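Local structure of translation initiation factor 4E (Ascaris suum, 3M94) at residues A[44-48]-A[49-53]; A[96-99]-A[100-103]; A[146-149]-A[150-154]. The protein probably helps to start translation in nematodes by binding the methylated guanosine cap of messenger RNA, including the trimethylguanosine form. One frame throughout, in Å; residues are numbered along the deposited sequence.

Interaction 1 of 3, residues A[44-48]-A[49-53]; sequences HIQAA and SGLTW
A single 3-10 turn interrupts the loop between helix 35-42 and strand 56-61, and residues Ala-47 to Leu-51 build it. Two successive i+3 bonds wind it: Gly-50 N donates to Ala-47 O at 3.0 Å, a bent bond of 141°, and Leu-51 N reaches Ala-48 O at 2.9 Å and is straighter (164°). Both donors stand well above the carbonyl plane they serve, consistent with the tight winding of a 3-10 turn.

Leu-51 then folds back over the turn. With CG beside its own backbone N (chi1 -65°), that branch carbon lies 3.4 Å from Ala-48 O, while CD2 comes to 3.8 Å from Gln-46 OE1. The extended Gln-46 chain brings NE2 within 2.9 Å of Gly-50 O, but the angle is too poor for a hydrogen bond. On Ser-49, OG passes 3.9 Å from Ala-47 CB and is hydrogen-bonded to Asp-93 of helix 88-104; Ser-49 O takes a further bond from Arg-88, and Gln-46 O one from Tyr-57.

The chemistry divides accordingly: backbone bonds shape the turn, polar groups of the helix and strand fix its place, and Leu-51 packs on Tyr-13 and Tyr-57.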
loop_
_atom_site.group_PDB
_atom_site.type_symbol
_atom_site.label_atom_id
_atom_site.label_comp_id
_atom_site.label_asym_id
_atom_site.label_seq_id
_atom_site.Cartn_x
_atom_site.Cartn_y
_atom_site.Cartn_z
ATOM N N HIS A 44 14.461 -0.374 -11.126
ATOM C CA HIS A 44 15.111 -1.603 -11.550
ATOM C C HIS A 44 14.330 -2.872 -11.224
ATOM O O HIS A 44 14.686 -3.952 -11.707
ATOM C CB HIS A 44 16.526 -1.645 -10.972
ATOM C CG HIS A 44 17.403 -0.571 -11.525
ATOM N ND1 HIS A 44 17.627 0.622 -10.866
ATOM C CD2 HIS A 44 18.061 -0.480 -12.706
ATOM C CE1 HIS A 44 18.408 1.389 -11.610
ATOM N NE2 HIS A 44 18.690 0.743 -12.726
ATOM N N ILE A 45 13.290 -2.748 -10.387
ATOM C CA ILE A 45 12.441 -3.900 -10.046
ATOM C C ILE A 45 11.258 -3.994 -11.015
ATOM O O ILE A 45 10.836 -2.999 -11.605
ATOM C CB ILE A 45 11.914 -3.900 -8.573
ATOM C CG1 ILE A 45 10.868 -2.783 -8.388
ATOM C CG2 ILE A 45 13.066 -3.785 -7.570
ATOM C CD1 ILE A 45 10.388 -2.585 -6.963
ATOM N N GLN A 46 10.704 -5.190 -11.137
ATOM C CA GLN A 46 9.637 -5.452 -12.101
ATOM C C GLN A 46 8.352 -4.693 -11.762
ATOM O O GLN A 46 7.974 -4.583 -10.600
ATOM C CB GLN A 46 9.362 -6.952 -12.136
ATOM C CG GLN A 46 8.498 -7.421 -13.278
ATOM C CD GLN A 46 8.366 -8.938 -13.323
ATOM O OE1 GLN A 46 8.807 -9.649 -12.407
ATOM N NE2 GLN A 46 7.750 -9.441 -14.394
ATOM N N ALA A 47 7.679 -4.189 -12.796
ATOM C CA ALA A 47 6.400 -3.493 -12.636
ATOM C C ALA A 47 5.393 -4.464 -12.012
ATOM O O ALA A 47 5.460 -5.687 -12.255
ATOM C CB ALA A 47 5.905 -2.982 -13.986
ATOM N N ALA A 48 4.493 -3.930 -11.186
ATOM C CA ALA A 48 3.474 -4.755 -10.543
ATOM C C ALA A 48 2.701 -5.555 -11.595
ATOM O O ALA A 48 2.505 -6.766 -11.442
ATOM C CB ALA A 48 2.519 -3.887 -9.714
ATOM N N SER A 49 2.317 -4.876 -12.675
ATOM C CA SER A 49 1.505 -5.465 -13.748
ATOM C C SER A 49 2.192 -6.647 -14.401
ATOM O O SER A 49 1.525 -7.494 -14.978
ATOM C CB SER A 49 1.159 -4.420 -14.811
ATOM O OG SER A 49 2.327 -3.764 -15.284
ATOM N N GLY A 50 3.523 -6.699 -14.284
ATOM C CA GLY A 50 4.326 -7.763 -14.868
ATOM C C GLY A 50 4.438 -9.004 -14.006
ATOM O O GLY A 50 4.942 -10.029 -14.467
ATOM N N LEU A 51 3.993 -8.919 -12.751
ATOM C CA LEU A 51 4.144 -10.047 -11.822
ATOM C C LEU A 51 3.273 -11.241 -12.209
ATOM O O LEU A 51 2.257 -11.085 -12.883
ATOM C CB LEU A 51 3.860 -9.629 -10.381
ATOM C CG LEU A 51 4.808 -8.605 -9.728
ATOM C CD1 LEU A 51 4.329 -8.279 -8.331
ATOM C CD2 LEU A 51 6.263 -9.091 -9.686
ATOM N N THR A 52 3.674 -12.437 -11.784
ATOM C CA THR A 52 2.870 -13.629 -12.034
ATOM C C THR A 52 1.736 -13.688 -11.008
ATOM O O THR A 52 1.849 -13.112 -9.899
ATOM C CB THR A 52 3.723 -14.919 -11.970
ATOM O OG1 THR A 52 4.375 -14.989 -10.693
ATOM C CG2 THR A 52 4.775 -14.904 -13.064
ATOM N N TRP A 53 0.660 -14.381 -11.380
ATOM C CA TRP A 53 -0.523 -14.503 -10.534
ATOM C C TRP A 53 -0.136 -15.044 -9.165
ATOM O O TRP A 53 0.637 -15.986 -9.069
ATOM C CB TRP A 53 -1.603 -15.403 -11.189
ATOM C CG TRP A 53 -2.009 -15.012 -12.598
ATOM C CD1 TRP A 53 -2.198 -15.862 -13.659
ATOM C CD2 TRP A 53 -2.286 -13.688 -13.097
ATOM N NE1 TRP A 53 -2.570 -15.152 -14.777
ATOM C CE2 TRP A 53 -2.625 -13.819 -14.464
ATOM C CE3 TRP A 53 -2.281 -12.406 -12.524
ATOM C CZ2 TRP A 53 -2.957 -12.717 -15.270
ATOM C CZ3 TRP A 53 -2.609 -11.304 -13.329
ATOM C CH2 TRP A 53 -2.947 -11.475 -14.690
#

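Interaction 2 of 3, residues A[96-99]-A[100-103]; sequences WLEL and LMAI
From Trp-96 to Ile-103 the backbone makes two regular turns of helix 88-104, one of the helices that back the curved antiparallel sheet of the eIF4E fold. The i to i+4 ladder is even: Leu-100 N to Trp-96 O, Met-101 N to Leu-97 O, Ala-102 N to Glu-98 O and Ile-103 N to Leu-99 O all measure 3.0 Å, and the second is the straightest (170°).

Side chains one turn apart then pair off. Leu-100 lays its CD2 methyl over a face of the Trp-96 indole, 3.7 Å from the centroid of the six-membered ring and only 16° off its normal, a CH-pi contact; its other methyl, CD1, sits 3.7 Å from Trp-96 NE1. Because Trp-96 CG is anti to the backbone N (chi1 180°), the indole lies alongside the next turn, where it also packs on Ala-118 and Val-120 of the sheet. Further along, Leu-99 CD1 meets Ile-103 CG2 at 4.0 Å, and both side chains also pack on Ala-118.

Glu-98 and Met-101 also serve the bound peptide: Glu-98 OE1 makes a salt bridge with a basic side chain of that peptide, and Met-101 packs on an apolar one, consistent with the dorsal binding surface of eIF4E. Met-101 bends at its last torsion, which carries CE to 4.1 Å from Leu-97 CG and 3.6 Å from Glu-98 OE2.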
loop_
_atom_site.group_PDB
_atom_site.type_symbol
_atom_site.label_atom_id
_atom_site.label_comp_id
_atom_site.label_asym_id
_atom_site.label_seq_id
_atom_site.Cartn_x
_atom_site.Cartn_y
_atom_site.Cartn_z
ATOM N N TRP A 96 -0.372 1.802 -7.825
ATOM C CA TRP A 96 0.712 1.381 -6.930
ATOM C C TRP A 96 1.770 2.465 -6.726
ATOM O O TRP A 96 2.080 2.808 -5.596
ATOM C CB TRP A 96 1.349 0.087 -7.442
ATOM C CG TRP A 96 2.496 -0.460 -6.613
ATOM C CD1 TRP A 96 3.738 -0.730 -7.054
ATOM C CD2 TRP A 96 2.468 -0.830 -5.221
ATOM N NE1 TRP A 96 4.502 -1.248 -6.032
ATOM C CE2 TRP A 96 3.740 -1.326 -4.898
ATOM C CE3 TRP A 96 1.482 -0.789 -4.217
ATOM C CZ2 TRP A 96 4.079 -1.767 -3.604
ATOM C CZ3 TRP A 96 1.803 -1.254 -2.942
ATOM C CH2 TRP A 96 3.097 -1.735 -2.647
ATOM N N LEU A 97 2.306 3.015 -7.809
ATOM C CA LEU A 97 3.329 4.058 -7.707
ATOM C C LEU A 97 2.802 5.328 -7.019
ATOM O O LEU A 97 3.479 5.869 -6.143
ATOM C CB LEU A 97 3.931 4.406 -9.080
ATOM C CG LEU A 97 5.038 5.484 -9.084
ATOM C CD1 LEU A 97 6.211 5.170 -8.084
ATOM C CD2 LEU A 97 5.587 5.687 -10.495
ATOM N N GLU A 98 1.609 5.802 -7.401
ATOM C CA GLU A 98 0.994 6.937 -6.689
ATOM C C GLU A 98 0.862 6.686 -5.177
ATOM O O GLU A 98 1.119 7.579 -4.372
ATOM C CB GLU A 98 -0.390 7.289 -7.259
ATOM C CG GLU A 98 -0.399 7.787 -8.715
ATOM C CD GLU A 98 0.426 9.050 -8.936
ATOM O OE1 GLU A 98 0.405 9.944 -8.076
ATOM O OE2 GLU A 98 1.091 9.161 -9.983
ATOM N N LEU A 99 0.457 5.477 -4.793
ATOM C CA LEU A 99 0.347 5.159 -3.369
ATOM C C LEU A 99 1.710 5.181 -2.666
ATOM O O LEU A 99 1.822 5.706 -1.562
ATOM C CB LEU A 99 -0.376 3.824 -3.148
ATOM C CG LEU A 99 -0.623 3.400 -1.703
ATOM C CD1 LEU A 99 -1.307 4.510 -0.896
ATOM C CD2 LEU A 99 -1.478 2.129 -1.689
ATOM N N LEU A 100 2.741 4.637 -3.311
ATOM C CA LEU A 100 4.083 4.658 -2.741
ATOM C C LEU A 100 4.588 6.100 -2.546
ATOM O O LEU A 100 5.139 6.434 -1.492
ATOM C CB LEU A 100 5.069 3.879 -3.622
ATOM C CG LEU A 100 4.834 2.365 -3.796
ATOM C CD1 LEU A 100 5.987 1.741 -4.513
ATOM C CD2 LEU A 100 4.553 1.609 -2.478
ATOM N N MET A 101 4.417 6.938 -3.558
ATOM C CA MET A 101 4.842 8.342 -3.455
ATOM C C MET A 101 4.079 9.092 -2.354
ATOM O O MET A 101 4.673 9.889 -1.620
ATOM C CB MET A 101 4.684 9.053 -4.790
ATOM C CG MET A 101 5.696 8.572 -5.815
ATOM S SD MET A 101 5.739 9.601 -7.275
ATOM C CE MET A 101 4.108 9.304 -7.967
ATOM N N ALA A 102 2.777 8.816 -2.247
ATOM C CA ALA A 102 1.934 9.450 -1.221
ATOM C C ALA A 102 2.411 9.045 0.170
ATOM O O ALA A 102 2.549 9.894 1.021
ATOM C CB ALA A 102 0.457 9.112 -1.421
ATOM N N ILE A 103 2.730 7.767 0.379
ATOM C CA ILE A 103 3.227 7.358 1.689
ATOM C C ILE A 103 4.641 7.817 2.062
ATOM O O ILE A 103 4.809 8.395 3.132
ATOM C CB ILE A 103 2.979 5.860 2.048
ATOM C CG1 ILE A 103 3.941 4.916 1.328
ATOM C CG2 ILE A 103 1.484 5.498 1.852
ATOM C CD1 ILE A 103 3.682 3.400 1.643
#

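Interaction 3 of 3, residues A[146-149]-A[150-154]; sequences GQIL and KAKLE
The flat groups that meet between Gly-146 and Leu-153 are peptide units, approached at the oxygen ends of their carbonyls. Lys-152 N comes almost straight in line with the Ile-148 carbonyl, at 2.8 Å from its O and with a nearly linear N-H (177°). Lys-150 N to Gly-146 O at 2.9 Å and Leu-153 N to Leu-149 O at 3.0 Å arrive with the donor tilted moderately from the carbonyl plane. These are the last turns of helix 139-153, which closes in a Schellman motif: Glu-154 takes a positive phi of 53°, and its N returns to Ala-151 O at 3.1 Å.

Aliphatic groups pack along the same turns. Leu-149 CD1 lies 4.0 Å from Leu-153 CD1 and equally far from its CD2, so one methyl fits against the fork of the next leucine. Ile-148 and Lys-152 run side by side and point the same way, CG2 of the isoleucine being 4.0 Å from CG of the lysine; the bend at chi2 (-61°) then carries the lysine chain off, and its NZ is hydrogen-bonded to Gln-107. Lys-150 leads away too, its NZ making a salt bridge with Asp-157 and a bond to Ile-155 O just beyond the helix.

Lys-152 therefore lends a methylene to the apolar packing while its ammonium is held by a neighbouring segment, and Lys-150 links the last turn to the chain that follows.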
loop_
_atom_site.group_PDB
_atom_site.type_symbol
_atom_site.label_atom_id
_atom_site.label_comp_id
_atom_site.label_asym_id
_atom_site.label_seq_id
_atom_site.Cartn_x
_atom_site.Cartn_y
_atom_site.Cartn_z
ATOM N N GLY A 146 -8.592 7.625 3.804
ATOM C CA GLY A 146 -9.282 7.132 2.627
ATOM C C GLY A 146 -9.591 8.224 1.638
ATOM O O GLY A 146 -9.480 8.013 0.433
ATOM N N GLN A 147 -9.988 9.393 2.139
ATOM C CA GLN A 147 -10.320 10.507 1.256
ATOM C C GLN A 147 -9.065 10.940 0.483
ATOM O O GLN A 147 -9.125 11.154 -0.722
ATOM C CB GLN A 147 -10.978 11.672 2.026
ATOM C CG GLN A 147 -12.332 11.307 2.679
ATOM C CD GLN A 147 -12.841 12.341 3.717
ATOM O OE1 GLN A 147 -12.061 13.043 4.369
ATOM N NE2 GLN A 147 -14.157 12.423 3.866
ATOM N N ILE A 148 -7.933 11.033 1.173
ATOM C CA ILE A 148 -6.663 11.378 0.535
ATOM C C ILE A 148 -6.232 10.293 -0.469
ATOM O O ILE A 148 -5.795 10.613 -1.559
ATOM C CB ILE A 148 -5.539 11.639 1.580
ATOM C CG1 ILE A 148 -5.849 12.899 2.398
ATOM C CG2 ILE A 148 -4.178 11.797 0.897
ATOM C CD1 ILE A 148 -5.155 12.949 3.747
ATOM N N LEU A 149 -6.360 9.022 -0.100
ATOM C CA LEU A 149 -6.026 7.913 -1.015
ATOM C C LEU A 149 -6.829 8.007 -2.327
ATOM O O LEU A 149 -6.277 7.920 -3.428
ATOM C CB LEU A 149 -6.307 6.574 -0.327
ATOM C CG LEU A 149 -6.208 5.266 -1.119
ATOM C CD1 LEU A 149 -4.765 4.996 -1.492
ATOM C CD2 LEU A 149 -6.739 4.124 -0.283
ATOM N N LYS A 150 -8.137 8.192 -2.178
ATOM C CA LYS A 150 -9.060 8.321 -3.291
ATOM C C LYS A 150 -8.608 9.449 -4.215
ATOM O O LYS A 150 -8.591 9.286 -5.442
ATOM C CB LYS A 150 -10.474 8.601 -2.754
ATOM C CG LYS A 150 -11.546 8.624 -3.820
ATOM C CD LYS A 150 -12.917 8.836 -3.196
ATOM C CE LYS A 150 -13.916 9.376 -4.198
ATOM N NZ LYS A 150 -14.360 8.345 -5.173
ATOM N N ALA A 151 -8.234 10.579 -3.603
ATOM C CA ALA A 151 -7.800 11.768 -4.324
ATOM C C ALA A 151 -6.479 11.528 -5.066
ATOM O O ALA A 151 -6.381 11.754 -6.270
ATOM C CB ALA A 151 -7.690 12.980 -3.358
ATOM N N LYS A 152 -5.473 11.043 -4.343
ATOM C CA LYS A 152 -4.163 10.735 -4.921
ATOM C C LYS A 152 -4.267 9.792 -6.106
ATOM O O LYS A 152 -3.534 9.934 -7.073
ATOM C CB LYS A 152 -3.243 10.094 -3.861
ATOM C CG LYS A 152 -2.779 11.051 -2.764
ATOM C CD LYS A 152 -1.966 12.218 -3.311
ATOM C CE LYS A 152 -1.636 13.193 -2.205
ATOM N NZ LYS A 152 -0.582 14.158 -2.652
ATOM N N LEU A 153 -5.171 8.817 -6.023
ATOM C CA LEU A 153 -5.253 7.778 -7.061
ATOM C C LEU A 153 -6.328 8.107 -8.092
ATOM O O LEU A 153 -6.483 7.406 -9.098
ATOM C CB LEU A 153 -5.479 6.393 -6.440
ATOM C CG LEU A 153 -4.229 5.636 -5.982
ATOM C CD1 LEU A 153 -3.423 6.415 -4.956
ATOM C CD2 LEU A 153 -4.612 4.262 -5.430
ATOM N N GLU A 154 -7.040 9.203 -7.841
ATOM C CA GLU A 154 -8.122 9.652 -8.719
ATOM C C GLU A 154 -9.134 8.539 -8.972
ATOM O O GLU A 154 -9.507 8.262 -10.098
ATOM C CB GLU A 154 -7.563 10.249 -10.012
ATOM C CG GLU A 154 -6.926 11.611 -9.771
ATOM C CD GLU A 154 -6.159 12.149 -10.968
ATOM O OE1 GLU A 154 -5.335 11.410 -11.551
ATOM O OE2 GLU A 154 -6.378 13.336 -11.312
#

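In the fold
The three contacts follow one another along the chain, and only interactions 2 and 3 touch. Their centres are 11 Å apart: Leu-99 CD1 packs on Leu-149 CD1 at 3.5 Å, and Ala-102 CB on Lys-152 CG at 4.0 Å, so that helices 88-104 and 139-153 share an apolar seam. Interaction 1 stands off from interaction 2, with nearest atoms about 4 Å and centres 16 Å apart, and its centre is 23 Å from that of interaction 3. None lines the cap pocket, where Trp-22 and Trp-68 lie: the bound trimethylguanosine diphosphate is about 11 Å from the Leu-51 side chain and about 12 Å from that of Trp-96.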